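Long-range contacts in SCARECROW-LIKE protein 7 (Oryza sativa Japonica Group, PDB 5HYZ), which probably acts as a transcription factor in plant development and abiotic stress resistance, binds DNA in vitro and forms a homodimer: residues Phe45-Ala50 / Glu290-Ala295; Thr77-Thr82 / Arg280-Arg285; Cys87-Phe92 / Arg366-Val371; Val203-Met208 / Arg227-Leu232. One frame throughout, in Å; residues are numbered along the deposited sequence.

Interaction 1: Phe45-Ala50 / Glu290-Ala295; sequences FYFADA and ERIQRA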
loop_
_atom_site.group_PDB
_atom_site.type_symbol
_atom_site.label_atom_id
_atom_site.label_comp_id
_atom_site.label_asym_id
_atom_site.label_seq_id
_atom_site.Cartn_x
_atom_site.Cartn_y
_atom_site.Cartn_z
ATOM N N PHE A 45 31.172 0.816 -0.464
ATOM C CA PHE A 45 31.536 0.115 -1.691
ATOM C C PHE A 45 31.288 0.953 -2.948
ATOM O O PHE A 45 32.195 1.132 -3.789
ATOM C CB PHE A 45 30.783 -1.232 -1.763
ATOM C CG PHE A 45 31.005 -1.980 -3.059
ATOM C CD1 PHE A 45 32.048 -2.893 -3.169
ATOM C CD2 PHE A 45 30.189 -1.766 -4.149
ATOM C CE1 PHE A 45 32.274 -3.577 -4.364
ATOM C CE2 PHE A 45 30.396 -2.451 -5.371
ATOM C CZ PHE A 45 31.455 -3.369 -5.469
ATOM N N TYR A 46 30.066 1.498 -3.082
ATOM C CA TYR A 46 29.779 2.230 -4.313
ATOM C C TYR A 46 30.504 3.571 -4.354
ATOM O O TYR A 46 30.955 4.011 -5.416
ATOM C CB TYR A 46 28.270 2.428 -4.471
ATOM C CG TYR A 46 27.616 1.075 -4.639
ATOM C CD1 TYR A 46 27.736 0.378 -5.850
ATOM C CD2 TYR A 46 26.913 0.479 -3.594
ATOM C CE1 TYR A 46 27.158 -0.873 -6.016
ATOM C CE2 TYR A 46 26.344 -0.768 -3.756
ATOM C CZ TYR A 46 26.490 -1.438 -4.963
ATOM O OH TYR A 46 25.923 -2.683 -5.095
ATOM N N PHE A 47 30.617 4.233 -3.198
ATOM C CA PHE A 47 31.363 5.508 -3.196
ATOM C C PHE A 47 32.859 5.348 -3.432
ATOM O O PHE A 47 33.464 6.159 -4.093
ATOM C CB PHE A 47 31.123 6.248 -1.879
ATOM C CG PHE A 47 29.932 7.147 -1.936
ATOM C CD1 PHE A 47 28.638 6.623 -1.832
ATOM C CD2 PHE A 47 30.092 8.506 -2.109
ATOM C CE1 PHE A 47 27.519 7.474 -1.876
ATOM C CE2 PHE A 47 28.980 9.355 -2.209
ATOM C CZ PHE A 47 27.687 8.825 -2.073
ATOM N N ALA A 48 33.455 4.315 -2.884
ATOM C CA ALA A 48 34.888 4.095 -3.074
ATOM C C ALA A 48 35.168 3.728 -4.492
ATOM O O ALA A 48 36.188 4.096 -5.051
ATOM C CB ALA A 48 35.380 2.999 -2.126
ATOM N N ASP A 49 34.241 2.999 -5.108
ATOM C CA ASP A 49 34.365 2.714 -6.535
ATOM C C ASP A 49 34.339 3.983 -7.380
ATOM O O ASP A 49 35.144 4.170 -8.319
ATOM C CB ASP A 49 33.248 1.760 -6.955
ATOM C CG ASP A 49 33.447 1.198 -8.357
ATOM O OD1 ASP A 49 34.126 0.160 -8.476
ATOM O OD2 ASP A 49 32.944 1.798 -9.330
ATOM N N ALA A 50 33.384 4.862 -7.068
ATOM C CA ALA A 50 33.292 6.089 -7.834
ATOM C C ALA A 50 34.548 6.938 -7.620
ATOM O O ALA A 50 35.029 7.568 -8.575
ATOM C CB ALA A 50 32.016 6.899 -7.425
ATOM N N GLU A 290 24.879 3.841 -9.933
ATOM C CA GLU A 290 25.075 4.664 -11.124
ATOM C C GLU A 290 24.923 6.166 -10.827
ATOM O O GLU A 290 25.677 6.992 -11.345
ATOM C CB GLU A 290 24.088 4.268 -12.224
ATOM C CG GLU A 290 24.397 2.878 -12.770
ATOM C CD GLU A 290 25.718 2.897 -13.524
ATOM O OE1 GLU A 290 25.732 3.470 -14.631
ATOM O OE2 GLU A 290 26.736 2.425 -12.962
ATOM N N ARG A 291 23.932 6.525 -10.007
ATOM C CA ARG A 291 23.756 7.938 -9.647
ATOM C C ARG A 291 24.961 8.470 -8.887
ATOM O O ARG A 291 25.416 9.614 -9.099
ATOM C CB ARG A 291 22.486 8.120 -8.815
ATOM C CG ARG A 291 21.241 7.928 -9.708
ATOM C CD ARG A 291 19.960 7.794 -8.879
ATOM N NE ARG A 291 18.821 7.522 -9.781
ATOM C CZ ARG A 291 17.551 7.473 -9.392
ATOM N NH1 ARG A 291 17.238 7.655 -8.112
ATOM N NH2 ARG A 291 16.603 7.217 -10.291
ATOM N N ILE A 292 25.471 7.633 -8.003
ATOM C CA ILE A 292 26.678 7.978 -7.230
ATOM C C ILE A 292 27.852 8.208 -8.203
ATOM O O ILE A 292 28.583 9.188 -8.085
ATOM C CB ILE A 292 26.966 6.864 -6.203
ATOM C CG1 ILE A 292 25.906 6.911 -5.073
ATOM C CG2 ILE A 292 28.347 7.015 -5.531
ATOM C CD1 ILE A 292 25.826 5.581 -4.282
ATOM N N GLN A 293 28.029 7.305 -9.179
ATOM C CA GLN A 293 29.049 7.509 -10.203
ATOM C C GLN A 293 28.906 8.866 -10.889
ATOM O O GLN A 293 29.901 9.568 -11.172
ATOM C CB GLN A 293 28.982 6.386 -11.262
ATOM C CG GLN A 293 29.376 5.029 -10.729
ATOM C CD GLN A 293 30.879 4.877 -10.626
ATOM O OE1 GLN A 293 31.622 5.634 -11.259
ATOM N NE2 GLN A 293 31.342 3.917 -9.816
ATOM N N ARG A 294 27.675 9.262 -11.178
ATOM C CA ARG A 294 27.487 10.502 -11.889
ATOM C C ARG A 294 27.821 11.702 -11.003
ATOM O O ARG A 294 28.368 12.685 -11.487
ATOM C CB ARG A 294 26.066 10.588 -12.441
ATOM C CG ARG A 294 25.794 9.409 -13.336
ATOM C CD ARG A 294 24.667 9.594 -14.294
ATOM N NE ARG A 294 24.478 8.359 -15.051
ATOM C CZ ARG A 294 23.606 7.403 -14.738
ATOM N NH1 ARG A 294 22.800 7.541 -13.678
ATOM N NH2 ARG A 294 23.534 6.311 -15.495
ATOM N N ALA A 295 27.545 11.602 -9.717
ATOM C CA ALA A 295 27.683 12.767 -8.852
ATOM C C ALA A 295 29.112 12.982 -8.374
ATOM O O ALA A 295 29.512 14.124 -8.127
ATOM C CB ALA A 295 26.781 12.636 -7.659
HETATM O O HOH W 1 29.220 3.571 -7.791
#
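Ile292 lies across the ring of Phe47, its CG2 methyl set over the centre of one face, 3.7 Å from the centroid and 9° off the ring normal, a CH-pi contact. It belongs to a helix-helix packing in the GRAS domain: helix 39-57, in the predicted leucine repeat I, against helix 278-296, the two short segments running in the same general direction with axes 9.0 Å apart and crossing at -37°. CG2 stands anti to the backbone N, while CG1 lies beside it; the CD1 it carries comes 3.5 Å from Phe47 CE1 and also meets the CB of Tyr46 at 4.0 Å. The Ala50 methyl closes on CG2 from the next turn, so one isoleucine touches three residues of the partner helix. Phe47 itself leans edge-to-face on Phe255 of helix 251-272, which extends this apolar layer. The polar border is made by Gln293. A bend at chi2 (-79°) brings its amide alongside Ala50, with NE2 3.5 Å from Ala50 CA. NE2 also lies near OD2 of Asp49, whose salt-bridge partner is Arg53, but its N-H is aimed well off that oxygen; the bond is weak and the place of OD2 less sure. A water offers a second link: it donates to Tyr46 O and accepts from Gln293 NE2, each at 3.0 Å.

Interaction 2: Thr77-Thr82 / Arg280-Arg285; sequences TLCYKT and RVRVER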
loop_
_atom_site.group_PDB
_atom_site.type_symbol
_atom_site.label_atom_id
_atom_site.label_comp_id
_atom_site.label_asym_id
_atom_site.label_seq_id
_atom_site.Cartn_x
_atom_site.Cartn_y
_atom_site.Cartn_z
ATOM N N THR A 77 13.717 -0.097 -14.679
ATOM C CA THR A 77 12.283 -0.252 -14.529
ATOM C C THR A 77 12.024 -1.285 -13.402
ATOM O O THR A 77 11.136 -1.082 -12.533
ATOM C CB THR A 77 11.623 -0.631 -15.888
ATOM O OG1 THR A 77 10.207 -0.432 -15.811
ATOM C CG2 THR A 77 11.954 -2.063 -16.301
ATOM N N LEU A 78 12.848 -2.330 -13.361
ATOM C CA LEU A 78 12.751 -3.304 -12.284
ATOM C C LEU A 78 13.082 -2.687 -10.937
ATOM O O LEU A 78 12.461 -3.019 -9.914
ATOM C CB LEU A 78 13.692 -4.478 -12.532
ATOM C CG LEU A 78 13.096 -5.717 -13.208
ATOM C CD1 LEU A 78 12.142 -5.336 -14.344
ATOM C CD2 LEU A 78 14.255 -6.550 -13.719
ATOM N N CYS A 79 14.089 -1.810 -10.955
ATOM C CA CYS A 79 14.564 -1.119 -9.754
ATOM C C CYS A 79 13.480 -0.253 -9.185
ATOM O O CYS A 79 13.249 -0.274 -8.002
ATOM C CB CYS A 79 15.777 -0.238 -10.064
ATOM S SG CYS A 79 17.292 -1.168 -10.351
ATOM N N TYR A 80 12.874 0.548 -10.049
ATOM C CA TYR A 80 11.772 1.420 -9.690
ATOM C C TYR A 80 10.675 0.622 -9.018
ATOM O O TYR A 80 10.158 1.024 -7.958
ATOM C CB TYR A 80 11.237 2.147 -10.933
ATOM C CG TYR A 80 10.115 3.121 -10.657
ATOM C CD1 TYR A 80 10.378 4.374 -10.104
ATOM C CD2 TYR A 80 8.790 2.796 -10.971
ATOM C CE1 TYR A 80 9.351 5.292 -9.860
ATOM C CE2 TYR A 80 7.745 3.708 -10.726
ATOM C CZ TYR A 80 8.041 4.956 -10.175
ATOM O OH TYR A 80 6.998 5.854 -9.914
ATOM N N LYS A 81 10.319 -0.511 -9.616
ATOM C CA LYS A 81 9.259 -1.352 -9.026
ATOM C C LYS A 81 9.644 -1.925 -7.632
ATOM O O LYS A 81 8.866 -1.887 -6.670
ATOM C CB LYS A 81 8.905 -2.479 -10.020
ATOM C CG LYS A 81 7.868 -3.487 -9.524
ATOM C CD LYS A 81 6.449 -2.942 -9.700
ATOM C CE LYS A 81 5.354 -3.932 -9.241
ATOM N NZ LYS A 81 3.991 -3.467 -9.699
ATOM N N THR A 82 10.857 -2.463 -7.534
ATOM C CA THR A 82 11.378 -2.926 -6.268
ATOM C C THR A 82 11.354 -1.816 -5.179
ATOM O O THR A 82 10.876 -2.044 -4.048
ATOM C CB THR A 82 12.825 -3.422 -6.446
ATOM O OG1 THR A 82 12.787 -4.629 -7.201
ATOM C CG2 THR A 82 13.442 -3.737 -5.146
ATOM N N ARG A 280 17.318 -6.194 -4.100
ATOM C CA ARG A 280 17.946 -5.134 -3.332
ATOM C C ARG A 280 19.288 -4.696 -3.937
ATOM O O ARG A 280 19.545 -3.502 -4.104
ATOM C CB ARG A 280 18.136 -5.585 -1.919
ATOM C CG ARG A 280 18.940 -4.620 -1.112
ATOM C CD ARG A 280 19.001 -5.062 0.291
ATOM N NE ARG A 280 19.890 -4.220 1.058
ATOM C CZ ARG A 280 20.102 -4.374 2.355
ATOM N NH1 ARG A 280 19.484 -5.349 3.017
ATOM N NH2 ARG A 280 20.929 -3.561 2.992
ATOM N N VAL A 281 20.124 -5.668 -4.315
ATOM C CA VAL A 281 21.412 -5.350 -4.937
ATOM C C VAL A 281 21.227 -4.675 -6.270
ATOM O O VAL A 281 21.985 -3.772 -6.621
ATOM C CB VAL A 281 22.288 -6.618 -5.126
ATOM C CG1 VAL A 281 23.651 -6.226 -5.642
ATOM C CG2 VAL A 281 22.440 -7.294 -3.858
ATOM N N ARG A 282 20.223 -5.092 -7.030
ATOM C CA ARG A 282 19.972 -4.453 -8.295
ATOM C C ARG A 282 19.715 -2.960 -8.046
ATOM O O ARG A 282 20.237 -2.117 -8.748
ATOM C CB ARG A 282 18.775 -5.083 -9.035
ATOM C CG ARG A 282 18.587 -4.522 -10.447
ATOM C CD ARG A 282 17.428 -5.186 -11.206
ATOM N NE ARG A 282 17.602 -6.637 -11.224
ATOM C CZ ARG A 282 16.942 -7.490 -10.441
ATOM N NH1 ARG A 282 16.037 -7.035 -9.583
ATOM N NH2 ARG A 282 17.172 -8.800 -10.521
ATOM N N VAL A 283 18.890 -2.651 -7.051
ATOM C CA VAL A 283 18.611 -1.241 -6.791
ATOM C C VAL A 283 19.883 -0.490 -6.388
ATOM O O VAL A 283 20.201 0.577 -6.935
ATOM C CB VAL A 283 17.555 -1.090 -5.670
ATOM C CG1 VAL A 283 17.427 0.400 -5.243
ATOM C CG2 VAL A 283 16.217 -1.638 -6.172
ATOM N N GLU A 284 20.594 -1.057 -5.431
ATOM C CA GLU A 284 21.815 -0.451 -4.911
ATOM C C GLU A 284 22.883 -0.230 -5.999
ATOM O O GLU A 284 23.547 0.803 -6.032
ATOM C CB GLU A 284 22.344 -1.298 -3.754
ATOM C CG GLU A 284 21.446 -1.179 -2.481
ATOM C CD GLU A 284 21.720 -2.242 -1.458
ATOM O OE1 GLU A 284 22.380 -3.233 -1.828
ATOM O OE2 GLU A 284 21.289 -2.103 -0.292
ATOM N N ARG A 285 23.011 -1.156 -6.935
ATOM C CA ARG A 285 24.040 -1.040 -7.971
ATOM C C ARG A 285 23.619 -0.256 -9.209
ATOM O O ARG A 285 24.316 0.668 -9.636
ATOM C CB ARG A 285 24.490 -2.447 -8.370
ATOM C CG ARG A 285 25.422 -2.452 -9.539
ATOM C CD ARG A 285 25.827 -3.854 -9.893
ATOM N NE ARG A 285 26.832 -3.813 -10.965
ATOM C CZ ARG A 285 27.374 -4.890 -11.540
ATOM N NH1 ARG A 285 27.021 -6.107 -11.140
ATOM N NH2 ARG A 285 28.275 -4.752 -12.506
HETATM O O HOH W 2 15.358 -4.593 -8.358
#
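Arg282 leans over the 77-82 turn of helix 74-86, a steep helix-helix crossing of the GRAS domain in which the two short segments meet at -114° with axes 9.0 Å apart. Its CB points toward the partner helix, and CG, placed opposite the backbone N by a chi1 of -174°, comes within 3.6 Å of Cys79 SG. CD then passes Leu78 CB at 4.0 Å. A bend at chi3 turns the rest of the chain, so that Leu78 CD2 sits over one face of the guanidinium, displaced toward its rim and 4.2 Å from Arg282 NE. Deeper in, Val283 takes over: its CG2 touches Thr82 CG2 at 3.6 Å and approaches the backbone at Cys79 O. Leu269 of helix 251-272 packs on Val283 as well, tying this crossing to a third helix. Cys79 SG also lies against the backbone of 280-285, close to Arg282 O. The direct contacts between the segments are thus mostly apolar, and the charged end is engaged through solvent. Water lies in the guanidinium plane, at its edge, where it accepts a bond from Arg282 NH1; the same water is hydrogen-bonded to Thr82 OG1, both at 2.8 Å.

Interaction 3: Cys87-Phe92 / Arg366-Val371; sequences CPYSKF and RPLLTV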
loop_
_atom_site.group_PDB
_atom_site.type_symbol
_atom_site.label_atom_id
_atom_site.label_comp_id
_atom_site.label_asym_id
_atom_site.label_seq_id
_atom_site.Cartn_x
_atom_site.Cartn_y
_atom_site.Cartn_z
ATOM N N CYS A 87 9.485 0.759 -0.215
ATOM C CA CYS A 87 9.582 2.071 0.403
ATOM C C CYS A 87 8.380 2.922 -0.010
ATOM O O CYS A 87 7.782 2.671 -1.056
ATOM C CB CYS A 87 10.856 2.770 -0.048
ATOM S SG CYS A 87 12.390 1.842 0.387
ATOM N N PRO A 88 8.051 3.930 0.779
ATOM C CA PRO A 88 6.867 4.760 0.507
ATOM C C PRO A 88 7.141 6.006 -0.339
ATOM O O PRO A 88 6.211 6.839 -0.507
ATOM C CB PRO A 88 6.424 5.181 1.903
ATOM C CG PRO A 88 7.709 5.283 2.672
ATOM C CD PRO A 88 8.577 4.155 2.145
ATOM N N TYR A 89 8.362 6.140 -0.870
ATOM C CA TYR A 89 8.759 7.341 -1.617
ATOM C C TYR A 89 7.807 7.733 -2.745
ATOM O O TYR A 89 7.295 8.874 -2.745
ATOM C CB TYR A 89 10.197 7.175 -2.180
ATOM C CG TYR A 89 11.228 6.888 -1.074
ATOM C CD1 TYR A 89 11.426 7.783 -0.043
ATOM C CD2 TYR A 89 11.982 5.718 -1.080
ATOM C CE1 TYR A 89 12.338 7.515 0.998
ATOM C CE2 TYR A 89 12.915 5.445 -0.054
ATOM C CZ TYR A 89 13.082 6.336 0.965
ATOM O OH TYR A 89 13.999 6.103 1.985
ATOM N N SER A 90 7.538 6.833 -3.691
ATOM C CA SER A 90 6.722 7.240 -4.819
ATOM C C SER A 90 5.268 7.459 -4.401
ATOM O O SER A 90 4.609 8.370 -4.898
ATOM C CB SER A 90 6.812 6.224 -6.001
ATOM O OG SER A 90 6.229 4.973 -5.621
ATOM N N LYS A 91 4.756 6.675 -3.462
ATOM C CA LYS A 91 3.394 6.857 -3.072
ATOM C C LYS A 91 3.237 8.204 -2.362
ATOM O O LYS A 91 2.250 8.922 -2.569
ATOM C CB LYS A 91 2.916 5.679 -2.166
ATOM C CG LYS A 91 1.395 5.699 -1.950
ATOM C CD LYS A 91 0.791 4.317 -1.641
ATOM C CE LYS A 91 -0.758 4.345 -1.634
ATOM N NZ LYS A 91 -1.389 3.607 -0.460
ATOM N N PHE A 92 4.196 8.518 -1.486
ATOM C CA PHE A 92 4.184 9.818 -0.807
ATOM C C PHE A 92 4.109 10.958 -1.808
ATOM O O PHE A 92 3.321 11.899 -1.745
ATOM C CB PHE A 92 5.456 9.982 -0.002
ATOM C CG PHE A 92 5.680 11.411 0.451
ATOM C CD1 PHE A 92 4.902 11.967 1.467
ATOM C CD2 PHE A 92 6.665 12.170 -0.142
ATOM C CE1 PHE A 92 5.103 13.291 1.855
ATOM C CE2 PHE A 92 6.855 13.528 0.245
ATOM C CZ PHE A 92 6.081 14.061 1.226
ATOM N N ARG A 366 16.095 13.217 8.362
ATOM C CA ARG A 366 16.783 13.780 7.209
ATOM C C ARG A 366 15.838 13.734 5.990
ATOM O O ARG A 366 15.500 12.658 5.552
ATOM C CB ARG A 366 18.072 12.973 6.954
ATOM C CG ARG A 366 18.695 12.828 5.513
ATOM C CD ARG A 366 18.698 14.084 4.697
ATOM N NE ARG A 366 19.663 14.151 3.595
ATOM C CZ ARG A 366 19.552 15.087 2.653
ATOM N NH1 ARG A 366 18.511 15.931 2.718
ATOM N NH2 ARG A 366 20.436 15.205 1.664
ATOM N N PRO A 367 15.460 14.889 5.473
ATOM C CA PRO A 367 14.529 14.991 4.334
ATOM C C PRO A 367 15.112 14.261 3.135
ATOM O O PRO A 367 16.291 14.495 2.847
ATOM C CB PRO A 367 14.452 16.510 4.070
ATOM C CG PRO A 367 14.903 17.150 5.325
ATOM C CD PRO A 367 15.805 16.208 6.038
ATOM N N LEU A 368 14.331 13.428 2.442
ATOM C CA LEU A 368 14.845 12.706 1.293
ATOM C C LEU A 368 14.096 13.024 0.022
ATOM O O LEU A 368 14.713 13.099 -1.061
ATOM C CB LEU A 368 14.770 11.199 1.501
ATOM C CG LEU A 368 15.661 10.634 2.600
ATOM C CD1 LEU A 368 15.536 9.133 2.633
ATOM C CD2 LEU A 368 17.157 11.073 2.422
ATOM N N LEU A 369 12.780 13.177 0.144
ATOM C CA LEU A 369 11.936 13.372 -1.114
ATOM C C LEU A 369 10.971 14.491 -0.799
ATOM O O LEU A 369 10.187 14.384 0.155
ATOM C CB LEU A 369 11.161 12.103 -1.476
ATOM C CG LEU A 369 10.730 12.043 -2.955
ATOM C CD1 LEU A 369 10.158 10.675 -3.219
ATOM C CD2 LEU A 369 9.682 13.043 -3.276
ATOM N N THR A 370 11.030 15.579 -1.543
ATOM C CA THR A 370 10.270 16.784 -1.216
ATOM C C THR A 370 9.216 17.105 -2.264
ATOM O O THR A 370 9.500 17.048 -3.467
ATOM C CB THR A 370 11.273 17.924 -1.081
ATOM O OG1 THR A 370 12.247 17.484 -0.110
ATOM C CG2 THR A 370 10.650 19.202 -0.637
ATOM N N VAL A 371 8.026 17.498 -1.826
ATOM C CA VAL A 371 6.945 17.804 -2.751
ATOM C C VAL A 371 6.515 19.233 -2.491
ATOM O O VAL A 371 6.500 19.697 -1.336
ATOM C CB VAL A 371 5.746 16.848 -2.552
ATOM C CG1 VAL A 371 4.534 17.296 -3.432
ATOM C CG2 VAL A 371 6.168 15.427 -3.068
#
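Leu369 drives its CD1 methyl against the first turn of helix 89-104, 3.7 Å from Tyr89 CB and 3.4 Å from Tyr89 O. This is the tight centre of a helix-on-sheet packing in the GRAS domain, where a helix of the predicted VHIID region lies on strand 366-374 of the predicted SAW region. A chi1 of -158° swings CG of the leucine away from its backbone N and extends the side chain toward the helix. The strand has a classic beta bulge here: Leu368 and Leu369 both face Leu361 of strand 358-363, and both side chains point toward the helix. Leu368 CD1 touches the phenol end of Tyr89, 3.5 Å from OH and 3.9 Å from CE1, approaching the ring obliquely. On the other flank Phe92 brings CE2 to 3.4 Å from Leu369 O and to 3.9 Å from Val371 CG2. The packing is looser where Phe92 CD2 and Leu369 CD2 come no nearer than 4.4 Å; Lys91, exposed, lies apart from the contact, its NZ near Lys91 NZ of the second subunit. The Tyr89 hydroxyl is satisfied by Ser268 of helix 251-272, which binds helix 89-104 to a third element. Shape and buried apolar surface, rather than polar bonds between the segments, therefore hold helix and strand together, while the phenol keeps its hydrogen bonding for a neighbouring helix.

Interaction 4: Val203-Met208 / Arg227-Leu232; sequences VAVNFM and RLAKSL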
loop_
_atom_site.group_PDB
_atom_site.type_symbol
_atom_site.label_atom_id
_atom_site.label_comp_id
_atom_site.label_asym_id
_atom_site.label_seq_id
_atom_site.Cartn_x
_atom_site.Cartn_y
_atom_site.Cartn_z
ATOM N N VAL A 203 -5.689 23.401 -16.231
ATOM C CA VAL A 203 -4.512 22.619 -16.477
ATOM C C VAL A 203 -3.717 22.441 -15.169
ATOM O O VAL A 203 -3.560 23.409 -14.417
ATOM C CB VAL A 203 -3.611 23.339 -17.511
ATOM C CG1 VAL A 203 -2.323 22.572 -17.631
ATOM C CG2 VAL A 203 -4.353 23.429 -18.875
ATOM N N ALA A 204 -3.245 21.220 -14.902
ATOM C CA ALA A 204 -2.250 20.991 -13.867
ATOM C C ALA A 204 -1.043 20.353 -14.508
ATOM O O ALA A 204 -1.171 19.415 -15.301
ATOM C CB ALA A 204 -2.819 20.075 -12.738
ATOM N N VAL A 205 0.132 20.826 -14.145
ATOM C CA VAL A 205 1.372 20.277 -14.678
ATOM C C VAL A 205 2.099 19.570 -13.574
ATOM O O VAL A 205 2.230 20.119 -12.484
ATOM C CB VAL A 205 2.299 21.396 -15.267
ATOM C CG1 VAL A 205 3.529 20.766 -15.881
ATOM C CG2 VAL A 205 1.528 22.062 -16.395
ATOM N N ASN A 206 2.601 18.370 -13.859
ATOM C CA ASN A 206 3.193 17.519 -12.836
ATOM C C ASN A 206 4.667 17.189 -13.213
ATOM O O ASN A 206 4.954 16.704 -14.318
ATOM C CB ASN A 206 2.333 16.223 -12.723
ATOM C CG ASN A 206 2.782 15.316 -11.621
ATOM O OD1 ASN A 206 2.483 15.610 -10.444
ATOM N ND2 ASN A 206 3.323 14.114 -11.975
ATOM N N PHE A 207 5.608 17.493 -12.325
ATOM C CA PHE A 207 6.991 17.090 -12.490
ATOM C C PHE A 207 7.407 16.184 -11.323
ATOM O O PHE A 207 7.899 16.685 -10.306
ATOM C CB PHE A 207 7.904 18.293 -12.447
ATOM C CG PHE A 207 7.759 19.234 -13.630
ATOM C CD1 PHE A 207 8.358 18.919 -14.848
ATOM C CD2 PHE A 207 7.025 20.432 -13.510
ATOM C CE1 PHE A 207 8.273 19.803 -15.919
ATOM C CE2 PHE A 207 6.928 21.329 -14.591
ATOM C CZ PHE A 207 7.575 20.996 -15.800
HETATM N N MSE A 208 7.245 14.884 -11.445
HETATM C CA MSE A 208 7.599 14.025 -10.289
HETATM C C MSE A 208 8.900 13.295 -10.615
HETATM O O MSE A 208 8.987 12.450 -11.554
HETATM C CB MSE A 208 6.515 12.966 -9.936
HETATM C CG MSE A 208 5.166 13.568 -9.747
HETATM SE SE MSE A 208 5.399 14.133 -7.729
HETATM C CE MSE A 208 6.687 12.351 -7.651
ATOM N N ARG A 227 9.222 27.486 -18.515
ATOM C CA ARG A 227 8.477 28.481 -19.299
ATOM C C ARG A 227 7.373 27.865 -20.100
ATOM O O ARG A 227 6.285 28.423 -20.233
ATOM C CB ARG A 227 9.450 29.248 -20.240
ATOM C CG ARG A 227 10.337 30.214 -19.437
ATOM C CD ARG A 227 11.347 30.835 -20.432
ATOM N NE ARG A 227 12.098 31.941 -19.854
ATOM C CZ ARG A 227 12.988 32.656 -20.570
ATOM N NH1 ARG A 227 13.231 32.332 -21.860
ATOM N NH2 ARG A 227 13.653 33.680 -20.016
ATOM N N LEU A 228 7.636 26.688 -20.630
ATOM C CA LEU A 228 6.635 25.973 -21.357
ATOM C C LEU A 228 5.454 25.639 -20.439
ATOM O O LEU A 228 4.312 25.826 -20.790
ATOM C CB LEU A 228 7.261 24.719 -21.942
ATOM C CG LEU A 228 6.408 23.753 -22.691
ATOM C CD1 LEU A 228 5.826 24.459 -23.941
ATOM C CD2 LEU A 228 7.259 22.561 -23.142
ATOM N N ALA A 229 5.754 25.140 -19.245
ATOM C CA ALA A 229 4.669 24.859 -18.283
ATOM C C ALA A 229 3.833 26.124 -17.951
ATOM O O ALA A 229 2.580 26.128 -17.977
ATOM C CB ALA A 229 5.262 24.294 -17.002
ATOM N N LYS A 230 4.534 27.232 -17.703
ATOM C CA LYS A 230 3.880 28.483 -17.339
ATOM C C LYS A 230 2.988 28.947 -18.457
ATOM O O LYS A 230 1.912 29.493 -18.228
ATOM C CB LYS A 230 4.968 29.561 -16.995
ATOM C CG LYS A 230 4.453 30.945 -16.482
ATOM C CD LYS A 230 3.955 30.891 -15.008
ATOM C CE LYS A 230 3.505 32.265 -14.399
ATOM N NZ LYS A 230 2.830 32.084 -12.993
ATOM N N SER A 231 3.403 28.703 -19.688
ATOM C CA SER A 231 2.607 29.167 -20.838
ATOM C C SER A 231 1.277 28.432 -20.957
ATOM O O SER A 231 0.360 28.867 -21.673
ATOM C CB SER A 231 3.399 29.004 -22.129
ATOM O OG SER A 231 3.460 27.653 -22.591
ATOM N N LEU A 232 1.131 27.304 -20.239
ATOM C CA LEU A 232 -0.139 26.584 -20.279
ATOM C C LEU A 232 -1.173 27.140 -19.302
ATOM O O LEU A 232 -2.293 26.621 -19.168
ATOM C CB LEU A 232 0.127 25.086 -19.990
ATOM C CG LEU A 232 1.176 24.428 -20.883
ATOM C CD1 LEU A 232 1.257 22.913 -20.552
ATOM C CD2 LEU A 232 0.837 24.598 -22.404
#
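Val205 sets its CG1 methyl 4.1 Å from Ala229 CB, in the strand-to-helix packing of a beta-alpha-beta unit formed by strand 202-208, helix 220-231 and strand 236-242 of the Rossmann-like core of the GRAS domain. The valine rotamer divides its two methyls: CG1, trans to the main-chain nitrogen (chi1 -177°), goes to the alanine, and CG2 to Leu232 CD1 at 4.3 Å. Two residues earlier Val203 has nearly the same torsion but meets the end of the helix instead, its CG1 4.2 Å from Leu232 CB and its CG2 3.8 Å from Leu232 O. At the other end Phe207 has chi1 -68°, which leaves CG anti to the carbonyl carbon and carries the ring over to the helix, where Ala229 CB meets it at the edge, near the ring plane, 4.2 Å from CE2. The small alanine methyl thus faces the strand and meets both a valine methyl and an aromatic edge. Phe207 also packs on Phe116 of the neighbouring strand 110-118, their planes almost parallel. Leu232, just past the helix, is extended through chi2 (-176°), which sends CD1 toward the strand. In the last turn Ser231 OG donates to Leu228 O at 2.7 Å.

Interactions 1 and 2 share helix 278-296, each pairing it with a different helix from the N-terminal part of the chain, and Tyr46 of interaction 1 packs against Arg285 and Glu284 of interaction 2. Both combine apolar packing with a bridging water; interaction 2 is only partly buried, interaction 1 more deeply. Interactions 3 and 4 are wholly buried and both reach the same mixed sheet, one through strand 366-374 and the other through strand 202-208; their cross-segment contacts come from hydrophobic side chains and backbone carbonyls. Interaction 3 is nearest the centre of the chain and touches interaction 2 through Tyr80 and Ser90, whereas interactions 1 and 4 lie on opposite sides of that centre.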